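Local coordinates for Hsp70/Hsp90 co-chaperone CNS1 (Saccharomyces cerevisiae, PDB 6HFM), which acts as a co-chaperone of Hsp90 and Hsp70, stimulating the ATPase of the Hsp70 SSA1 but not that of Hsp90, at residues E3-M8 with D39-E44; N17-K22 with D131-D136; F104-A109 with A138-I143. All blocks are in the same frame, centred on the assembly; numbering follows the deposited sequence.

Interaction 1: E3-M8 with D39-E44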
loop_
_atom_site.group_PDB
_atom_site.type_symbol
_atom_site.label_atom_id
_atom_site.label_comp_id
_atom_site.label_asym_id
_atom_site.label_seq_id
_atom_site.Cartn_x
_atom_site.Cartn_y
_atom_site.Cartn_z
ATOM N N GLU A 3 1.930 -9.801 25.690
ATOM C CA GLU A 3 2.940 -8.693 25.786
ATOM C C GLU A 3 4.214 -9.037 25.012
ATOM O O GLU A 3 4.704 -8.232 24.221
ATOM C CB GLU A 3 3.277 -8.398 27.259
ATOM C CG GLU A 3 4.139 -7.156 27.510
ATOM C CD GLU A 3 3.380 -5.838 27.422
ATOM O OE1 GLU A 3 4.020 -4.813 27.102
ATOM O OE2 GLU A 3 2.156 -5.808 27.676
ATOM N N ASN A 4 4.742 -10.231 25.281
ATOM C CA ASN A 4 5.913 -10.788 24.577
ATOM C C ASN A 4 5.836 -10.688 23.044
ATOM O O ASN A 4 6.781 -10.210 22.410
ATOM C CB ASN A 4 6.187 -12.248 25.012
ATOM C CG ASN A 4 4.916 -13.071 25.204
ATOM O OD1 ASN A 4 4.046 -13.107 24.332
ATOM N ND2 ASN A 4 4.807 -13.732 26.355
ATOM N N LYS A 5 4.718 -11.131 22.467
ATOM C CA LYS A 5 4.494 -11.062 21.010
ATOM C C LYS A 5 4.387 -9.626 20.514
ATOM O O LYS A 5 4.947 -9.270 19.471
ATOM C CB LYS A 5 3.225 -11.826 20.617
ATOM C CG LYS A 5 3.028 -11.945 19.111
ATOM C CD LYS A 5 1.653 -12.472 18.728
ATOM C CE LYS A 5 1.583 -13.988 18.730
ATOM N NZ LYS A 5 0.362 -14.455 18.019
ATOM N N LYS A 6 3.662 -8.815 21.273
ATOM C CA LYS A 6 3.408 -7.431 20.910
ATOM C C LYS A 6 4.693 -6.590 20.951
ATOM O O LYS A 6 4.969 -5.827 20.025
ATOM C CB LYS A 6 2.317 -6.854 21.818
ATOM C CG LYS A 6 0.971 -7.547 21.620
ATOM C CD LYS A 6 -0.078 -7.109 22.628
ATOM C CE LYS A 6 -1.406 -7.809 22.370
ATOM N NZ LYS A 6 -2.458 -7.382 23.333
ATOM N N ILE A 7 5.497 -6.763 21.999
ATOM C CA ILE A 7 6.759 -6.032 22.124
ATOM C C ILE A 7 7.763 -6.475 21.047
ATOM O O ILE A 7 8.507 -5.641 20.525
ATOM C CB ILE A 7 7.353 -6.146 23.554
ATOM C CG1 ILE A 7 6.418 -5.477 24.584
ATOM C CG2 ILE A 7 8.743 -5.525 23.639
ATOM C CD1 ILE A 7 6.327 -3.962 24.514
ATOM N N MET A 8 7.781 -7.766 20.709
ATOM C CA MET A 8 8.643 -8.255 19.624
ATOM C C MET A 8 8.279 -7.609 18.291
ATOM O O MET A 8 9.164 -7.193 17.540
ATOM C CB MET A 8 8.552 -9.775 19.477
ATOM C CG MET A 8 9.410 -10.351 18.351
ATOM S SD MET A 8 11.175 -10.057 18.558
ATOM C CE MET A 8 11.510 -11.303 19.795
ATOM N N ASP A 39 6.854 -15.924 12.031
ATOM C CA ASP A 39 7.253 -16.608 13.263
ATOM C C ASP A 39 7.272 -15.545 14.359
ATOM O O ASP A 39 8.173 -14.710 14.369
ATOM C CB ASP A 39 8.635 -17.248 13.100
ATOM C CG ASP A 39 8.628 -18.434 12.149
ATOM O OD1 ASP A 39 9.719 -18.982 11.877
ATOM O OD2 ASP A 39 7.538 -18.829 11.671
ATOM N N PRO A 40 6.280 -15.556 15.274
ATOM C CA PRO A 40 6.107 -14.404 16.186
ATOM C C PRO A 40 7.294 -14.049 17.091
ATOM O O PRO A 40 7.404 -12.897 17.507
ATOM C CB PRO A 40 4.905 -14.809 17.046
ATOM C CG PRO A 40 4.188 -15.834 16.263
ATOM C CD PRO A 40 5.230 -16.570 15.487
ATOM N N MET A 41 8.160 -15.017 17.393
ATOM C CA MET A 41 9.346 -14.765 18.227
ATOM C C MET A 41 10.659 -14.647 17.441
ATOM O O MET A 41 11.738 -14.717 18.031
ATOM C CB MET A 41 9.446 -15.842 19.321
ATOM C CG MET A 41 8.317 -15.765 20.335
ATOM S SD MET A 41 8.349 -14.220 21.268
ATOM C CE MET A 41 6.684 -13.654 20.990
ATOM N N ASP A 42 10.571 -14.419 16.129
ATOM C CA ASP A 42 11.748 -14.267 15.271
ATOM C C ASP A 42 11.619 -12.985 14.450
ATOM O O ASP A 42 10.864 -12.944 13.482
ATOM C CB ASP A 42 11.888 -15.484 14.354
ATOM C CG ASP A 42 13.090 -15.403 13.417
ATOM O OD1 ASP A 42 13.909 -14.464 13.529
ATOM O OD2 ASP A 42 13.216 -16.303 12.558
ATOM N N PHE A 43 12.377 -11.952 14.824
ATOM C CA PHE A 43 12.312 -10.654 14.127
ATOM C C PHE A 43 12.676 -10.713 12.626
ATOM O O PHE A 43 12.256 -9.836 11.867
ATOM C CB PHE A 43 13.187 -9.598 14.832
ATOM C CG PHE A 43 14.652 -9.665 14.461
ATOM C CD1 PHE A 43 15.135 -8.979 13.347
ATOM C CD2 PHE A 43 15.551 -10.405 15.224
ATOM C CE1 PHE A 43 16.475 -9.045 12.991
ATOM C CE2 PHE A 43 16.892 -10.470 14.873
ATOM C CZ PHE A 43 17.356 -9.791 13.760
ATOM N N GLU A 44 13.484 -11.704 12.231
ATOM C CA GLU A 44 13.935 -11.913 10.842
ATOM C C GLU A 44 12.905 -12.542 9.931
ATOM O O GLU A 44 13.072 -12.508 8.711
ATOM C CB GLU A 44 15.120 -12.890 10.778
ATOM C CG GLU A 44 16.469 -12.377 11.200
ATOM C CD GLU A 44 17.575 -13.265 10.648
ATOM O OE1 GLU A 44 17.396 -14.514 10.589
ATOM O OE2 GLU A 44 18.608 -12.713 10.247
HETATM O O HOH W 1 5.518 -10.824 17.190
#

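Interaction 2: N17-K22 with D131-D136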
loop_
_atom_site.group_PDB
_atom_site.type_symbol
_atom_site.label_atom_id
_atom_site.label_comp_id
_atom_site.label_asym_id
_atom_site.label_seq_id
_atom_site.Cartn_x
_atom_site.Cartn_y
_atom_site.Cartn_z
ATOM N N ASN A 17 12.501 0.381 10.210
ATOM C CA ASN A 17 12.287 1.816 9.979
ATOM C C ASN A 17 10.895 2.134 9.413
ATOM O O ASN A 17 10.742 3.056 8.616
ATOM C CB ASN A 17 13.390 2.380 9.072
ATOM C CG ASN A 17 13.476 3.897 9.124
ATOM O OD1 ASN A 17 13.236 4.506 10.166
ATOM N ND2 ASN A 17 13.805 4.512 7.993
ATOM N N ILE A 18 9.886 1.386 9.858
ATOM C CA ILE A 18 8.519 1.545 9.334
ATOM C C ILE A 18 7.825 2.727 10.020
ATOM O O ILE A 18 7.767 2.808 11.254
ATOM C CB ILE A 18 7.677 0.257 9.504
ATOM C CG1 ILE A 18 8.231 -0.846 8.602
ATOM C CG2 ILE A 18 6.203 0.497 9.154
ATOM C CD1 ILE A 18 7.741 -2.236 8.937
ATOM N N THR A 19 7.314 3.640 9.205
ATOM C CA THR A 19 6.462 4.732 9.667
ATOM C C THR A 19 5.006 4.266 9.564
ATOM O O THR A 19 4.607 3.757 8.525
ATOM C CB THR A 19 6.665 5.972 8.769
ATOM O OG1 THR A 19 8.056 6.317 8.732
ATOM C CG2 THR A 19 5.862 7.164 9.269
ATOM N N ASN A 20 4.230 4.426 10.638
ATOM C CA ASN A 20 2.787 4.130 10.600
ATOM C C ASN A 20 1.981 5.394 10.871
ATOM O O ASN A 20 2.226 6.097 11.854
ATOM C CB ASN A 20 2.388 3.045 11.607
ATOM C CG ASN A 20 0.917 2.665 11.499
ATOM O OD1 ASN A 20 0.393 2.469 10.397
ATOM N ND2 ASN A 20 0.240 2.569 12.641
ATOM N N ILE A 21 1.011 5.660 9.996
ATOM C CA ILE A 21 0.114 6.803 10.137
ATOM C C ILE A 21 -1.291 6.281 10.440
ATOM O O ILE A 21 -1.852 5.522 9.652
ATOM C CB ILE A 21 0.075 7.652 8.841
ATOM C CG1 ILE A 21 1.465 8.232 8.503
ATOM C CG2 ILE A 21 -0.960 8.774 8.940
ATOM C CD1 ILE A 21 2.077 9.132 9.553
ATOM N N LYS A 22 -1.861 6.707 11.568
ATOM C CA LYS A 22 -3.241 6.355 11.902
ATOM C C LYS A 22 -4.206 7.367 11.284
ATOM O O LYS A 22 -3.932 8.579 11.281
ATOM C CB LYS A 22 -3.423 6.247 13.414
ATOM C CG LYS A 22 -2.680 5.043 13.975
ATOM C CD LYS A 22 -2.710 4.980 15.486
ATOM C CE LYS A 22 -1.853 3.823 15.966
ATOM N NZ LYS A 22 -1.986 3.598 17.423
ATOM N N ASP A 131 10.077 8.868 2.616
ATOM C CA ASP A 131 9.419 8.223 3.753
ATOM C C ASP A 131 8.013 7.799 3.323
ATOM O O ASP A 131 7.124 8.640 3.192
ATOM C CB ASP A 131 9.374 9.199 4.943
ATOM C CG ASP A 131 8.996 8.532 6.267
ATOM O OD1 ASP A 131 8.681 7.321 6.301
ATOM O OD2 ASP A 131 9.019 9.247 7.298
ATOM N N VAL A 132 7.834 6.495 3.099
ATOM C CA VAL A 132 6.574 5.921 2.605
ATOM C C VAL A 132 5.948 5.097 3.741
ATOM O O VAL A 132 6.454 4.009 4.050
ATOM C CB VAL A 132 6.821 5.027 1.369
ATOM C CG1 VAL A 132 5.537 4.353 0.898
ATOM C CG2 VAL A 132 7.429 5.851 0.236
ATOM N N PRO A 133 4.851 5.595 4.363
ATOM C CA PRO A 133 4.288 4.885 5.520
ATOM C C PRO A 133 3.280 3.774 5.234
ATOM O O PRO A 133 2.675 3.717 4.156
ATOM C CB PRO A 133 3.574 6.002 6.315
ATOM C CG PRO A 133 3.917 7.278 5.646
ATOM C CD PRO A 133 4.259 6.941 4.238
ATOM N N LEU A 134 3.093 2.916 6.236
ATOM C CA LEU A 134 1.853 2.174 6.395
ATOM C C LEU A 134 0.767 3.143 6.873
ATOM O O LEU A 134 1.053 4.142 7.548
ATOM C CB LEU A 134 2.009 1.035 7.409
ATOM C CG LEU A 134 2.968 -0.112 7.076
ATOM C CD1 LEU A 134 3.015 -1.089 8.242
ATOM C CD2 LEU A 134 2.556 -0.820 5.801
ATOM N N PHE A 135 -0.475 2.837 6.499
ATOM C CA PHE A 135 -1.650 3.552 6.979
ATOM C C PHE A 135 -2.506 2.550 7.743
ATOM O O PHE A 135 -2.941 1.551 7.175
ATOM C CB PHE A 135 -2.395 4.214 5.811
ATOM C CG PHE A 135 -1.687 5.430 5.275
ATOM C CD1 PHE A 135 -1.989 6.698 5.759
ATOM C CD2 PHE A 135 -0.674 5.304 4.333
ATOM C CE1 PHE A 135 -1.310 7.818 5.294
ATOM C CE2 PHE A 135 0.010 6.417 3.872
ATOM C CZ PHE A 135 -0.308 7.677 4.355
ATOM N N ASP A 136 -2.695 2.792 9.046
ATOM C CA ASP A 136 -3.444 1.882 9.922
ATOM C C ASP A 136 -2.860 0.459 9.882
ATOM O O ASP A 136 -3.592 -0.530 9.830
ATOM C CB ASP A 136 -4.929 1.910 9.535
ATOM C CG ASP A 136 -5.477 3.320 9.490
ATOM O OD1 ASP A 136 -5.515 3.967 10.561
ATOM O OD2 ASP A 136 -5.859 3.784 8.391
HETATM O O HOH W 2 7.853 3.362 6.404
#

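Interaction 3: F104-A109 with A138-I143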
loop_
_atom_site.group_PDB
_atom_site.type_symbol
_atom_site.label_atom_id
_atom_site.label_comp_id
_atom_site.label_asym_id
_atom_site.label_seq_id
_atom_site.Cartn_x
_atom_site.Cartn_y
_atom_site.Cartn_z
ATOM N N PHE A 104 1.417 4.038 -7.356
ATOM C CA PHE A 104 1.747 5.181 -6.511
ATOM C C PHE A 104 1.448 4.881 -5.046
ATOM O O PHE A 104 0.553 4.098 -4.726
ATOM C CB PHE A 104 1.000 6.438 -6.968
ATOM C CG PHE A 104 1.332 6.851 -8.370
ATOM C CD1 PHE A 104 2.430 7.656 -8.628
ATOM C CD2 PHE A 104 0.564 6.406 -9.439
ATOM C CE1 PHE A 104 2.756 8.022 -9.922
ATOM C CE2 PHE A 104 0.880 6.772 -10.738
ATOM C CZ PHE A 104 1.981 7.582 -10.980
ATOM N N MET A 105 2.243 5.485 -4.166
ATOM C CA MET A 105 2.032 5.408 -2.727
ATOM C C MET A 105 2.176 6.795 -2.121
ATOM O O MET A 105 2.949 7.620 -2.616
ATOM C CB MET A 105 3.034 4.445 -2.089
ATOM C CG MET A 105 2.864 3.011 -2.584
ATOM S SD MET A 105 4.050 1.808 -1.943
ATOM C CE MET A 105 3.395 1.559 -0.302
ATOM N N GLU A 106 1.416 7.040 -1.058
ATOM C CA GLU A 106 1.451 8.314 -0.351
ATOM C C GLU A 106 2.689 8.378 0.548
ATOM O O GLU A 106 3.069 7.374 1.160
ATOM C CB GLU A 106 0.172 8.486 0.468
ATOM C CG GLU A 106 0.010 9.843 1.136
ATOM C CD GLU A 106 -1.310 10.000 1.879
ATOM O OE1 GLU A 106 -2.297 9.297 1.547
ATOM O OE2 GLU A 106 -1.370 10.855 2.789
ATOM N N THR A 107 3.311 9.554 0.631
ATOM C CA THR A 107 4.477 9.762 1.499
ATOM C C THR A 107 4.059 10.419 2.814
ATOM O O THR A 107 2.920 10.863 2.964
ATOM C CB THR A 107 5.547 10.636 0.810
ATOM O OG1 THR A 107 5.016 11.942 0.551
ATOM C CG2 THR A 107 6.008 10.011 -0.492
ATOM N N LYS A 108 4.981 10.501 3.768
ATOM C CA LYS A 108 4.680 11.144 5.050
ATOM C C LYS A 108 4.268 12.611 4.861
ATOM O O LYS A 108 3.423 13.112 5.594
ATOM C CB LYS A 108 5.862 11.043 6.027
ATOM C CG LYS A 108 5.468 11.388 7.460
ATOM C CD LYS A 108 6.613 11.243 8.444
ATOM C CE LYS A 108 6.204 11.748 9.818
ATOM N NZ LYS A 108 7.321 11.658 10.798
ATOM N N ALA A 109 4.847 13.279 3.860
ATOM C CA ALA A 109 4.489 14.666 3.539
ATOM C C ALA A 109 3.073 14.840 2.969
ATOM O O ALA A 109 2.573 15.961 2.909
ATOM C CB ALA A 109 5.509 15.253 2.571
ATOM N N ALA A 138 -1.334 -1.082 7.518
ATOM C CA ALA A 138 -1.605 -1.751 6.248
ATOM C C ALA A 138 -1.016 -0.964 5.081
ATOM O O ALA A 138 -0.857 0.261 5.148
ATOM C CB ALA A 138 -3.102 -1.940 6.054
ATOM N N LEU A 139 -0.674 -1.672 4.008
ATOM C CA LEU A 139 -0.268 -1.023 2.764
ATOM C C LEU A 139 -1.460 -0.295 2.153
ATOM O O LEU A 139 -2.602 -0.730 2.297
ATOM C CB LEU A 139 0.259 -2.047 1.751
ATOM C CG LEU A 139 1.552 -2.772 2.110
ATOM C CD1 LEU A 139 1.769 -3.952 1.174
ATOM C CD2 LEU A 139 2.733 -1.806 2.090
ATOM N N LYS A 140 -1.181 0.824 1.500
ATOM C CA LYS A 140 -2.154 1.511 0.651
ATOM C C LYS A 140 -1.437 1.885 -0.644
ATOM O O LYS A 140 -0.449 2.616 -0.618
ATOM C CB LYS A 140 -2.716 2.753 1.350
ATOM C CG LYS A 140 -3.730 3.541 0.525
ATOM C CD LYS A 140 -4.509 4.558 1.357
ATOM C CE LYS A 140 -3.635 5.629 2.007
ATOM N NZ LYS A 140 -2.874 6.525 1.084
ATOM N N ILE A 141 -1.916 1.347 -1.763
ATOM C CA ILE A 141 -1.324 1.622 -3.079
ATOM C C ILE A 141 -2.421 2.090 -4.030
ATOM O O ILE A 141 -3.601 1.751 -3.853
ATOM C CB ILE A 141 -0.526 0.408 -3.651
ATOM C CG1 ILE A 141 -1.431 -0.738 -4.105
ATOM C CG2 ILE A 141 0.483 -0.093 -2.624
ATOM C CD1 ILE A 141 -0.709 -1.789 -4.927
ATOM N N TYR A 142 -2.013 2.879 -5.021
ATOM C CA TYR A 142 -2.902 3.385 -6.062
ATOM C C TYR A 142 -2.416 2.845 -7.397
ATOM O O TYR A 142 -1.273 3.080 -7.782
ATOM C CB TYR A 142 -2.903 4.925 -6.077
ATOM C CG TYR A 142 -3.319 5.543 -4.755
ATOM C CD1 TYR A 142 -4.652 5.856 -4.494
ATOM C CD2 TYR A 142 -2.381 5.777 -3.745
ATOM C CE1 TYR A 142 -5.043 6.403 -3.273
ATOM C CE2 TYR A 142 -2.756 6.328 -2.527
ATOM C CZ TYR A 142 -4.084 6.632 -2.289
ATOM O OH TYR A 142 -4.443 7.168 -1.073
ATOM N N ILE A 143 -3.285 2.118 -8.101
ATOM C CA ILE A 143 -2.959 1.585 -9.424
ATOM C C ILE A 143 -3.670 2.456 -10.458
ATOM O O ILE A 143 -4.902 2.541 -10.468
ATOM C CB ILE A 143 -3.323 0.084 -9.529
ATOM C CG1 ILE A 143 -2.368 -0.721 -8.635
ATOM C CG2 ILE A 143 -3.240 -0.400 -10.974
ATOM C CD1 ILE A 143 -2.624 -2.216 -8.576
HETATM O O HOH W 3 -0.276 5.080 0.340
#

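Interaction 1: E3-M8 with D39-E44
K5 and P40 approach to 6.1 Å between their CA atoms, and M8 and M41 to 6.7 Å between theirs, where the start of helix 4-15 faces the loop that joins strands 36-37 and 47-55. No direct hydrogen bond crosses here; a water lies 2.8 Å from K5 O and 2.8 Å from P40 O and donates to both carbonyls, tying helix to loop. The M41 side chain leaves with CG anti to its carbonyl carbon (chi1 -67°), and bends at the next two torsions carry its methyl onto the helix backbone, with M41 CE 3.4 Å from K5 CA and also close to K5 N and the carbonyl carbon of N4. The aliphatic part of K5 lies alongside the P40 ring, both pointing the same way, with K5 CE 3.8 Å from P40 CB. P40 and M41 are the two central residues of a type I beta turn running from D39 to D42, and this turn presents both to the helix. Immediately after it in the chain, D42 OD1 accepts E44 N from above the carboxylate plane in an Asx turn, and S45 OG is hydrogen-bonded to both D39 N and D42 O. M8 faces the turn from one helical turn further on: M8 CG sits 3.3 Å from P40 O, while two bends in the chain bring M8 CE to 3.8 Å from M41 O and the sulfur near F43 CB. Beyond, the F43 side chain packs on A12 and L15 of the same helix, and F43 O accepts a hydrogen bond from R16 NH1.

Interaction 2: N17-K22 with D131-D136
A short parallel beta ladder pairs N20 with L134 and I21 with F135, joining the segment that follows helix 4-15 to strand 134-135 of the wheel domain. L134 N donates to T19 O at 2.9 Å, I21 N to L134 O at 2.9 Å, and D136 N to I21 O at 2.9 Å. Ahead of the ladder, T19 OG1 donates to D131 OD1 at 2.7 Å, on the syn lone pair of a carboxylate that crosses the threonine at about a right angle. With chi1 at -55° the T19 hydroxyl stands beside its own backbone N and its methyl is turned to the P133 ring. Nearby, a water accepts from T19 N and donates to V132 O. A valine here has no hydroxyl to offer D131 OD1, and the carboxylate, about 3 Å from the bound magnesium ion at its nearest, would probably be freer to turn. I21 lies alongside both P133 and F135, with I21 CG1 3.8 Å from P133 CB and I21 CG2 3.8 Å from F135 CE1. Over the face holding L134, I18 CG2 meets L134 CD1 at 3.7 Å. N20 OD1 accepts N137 N, and D136 OD2 bonds to T23 OG1, so both polar ends bind just beyond the ladder. L134 and I21 each bond to the two residues flanking their partner, the pattern that defines parallel strand pairing.

Interaction 3: F104-A109 with A138-I143
K140 NZ is gripped by three groups: it donates to E106 OE1 at 2.9 Å in a salt bridge, to Y142 OH at 2.7 Å, and to a water 3.1 Å from K140 NZ. The lysine chain starts with CG anti to the backbone N (chi1 179°) and then bends at chi3 and chi4, which curls the ammonium group back toward E106. It reaches OE1 on the anti side, 31° out of the carboxylate plane. The same water accepts from E106 N and donates to K140 O at 2.6 Å, thus joining the two backbones where direct bonding has ceased. The carboxylate also forms salt bridges with R164 and R165, so the buried E106 carboxylate is met by three positive groups, which would probably favour its charged form; the F135 ring is a further partner of K140, through a cation-pi contact. E106 and K140 hang from neighbouring antiparallel strands, 101-106 and 139-145, in the mixed sheet of the wheel domain. F104 and Y142 form a hydrogen-bonded pair, F104 N to Y142 O at 2.9 Å and Y142 N to F104 O at 2.9 Å. Y142 also turns its ring edge to the partner strand, with CD2 3.5 Å from F104 O near the ring plane, while W156 meets that ring edge-to-face. Over the face away from F104 and Y142, the M105 chain crosses I141, bringing M105 CG to 3.9 Å from I141 CG2, and its bent end continues to the L139 methyl CD2.

Interactions 2 and 3 adjoin, their centres about 9 Å apart. A probable hydrogen bond links K108 N to D131 O at 2.9 Å, and P133 CD packs 3.3 Å from E106 O. The F135 ring, lying beside I21 in interaction 2, reaches the E106 carboxylate of interaction 3. Interaction 1 is peripheral, its centre about 19 Å from that of interaction 2 and 26 Å from that of interaction 3, yet helix 4-15 leads directly into 17-22. The magnesium site, which includes N17 and L125, lies by interaction 2; the M105 side chain of interaction 3 is about 10 Å from the ion at its nearest.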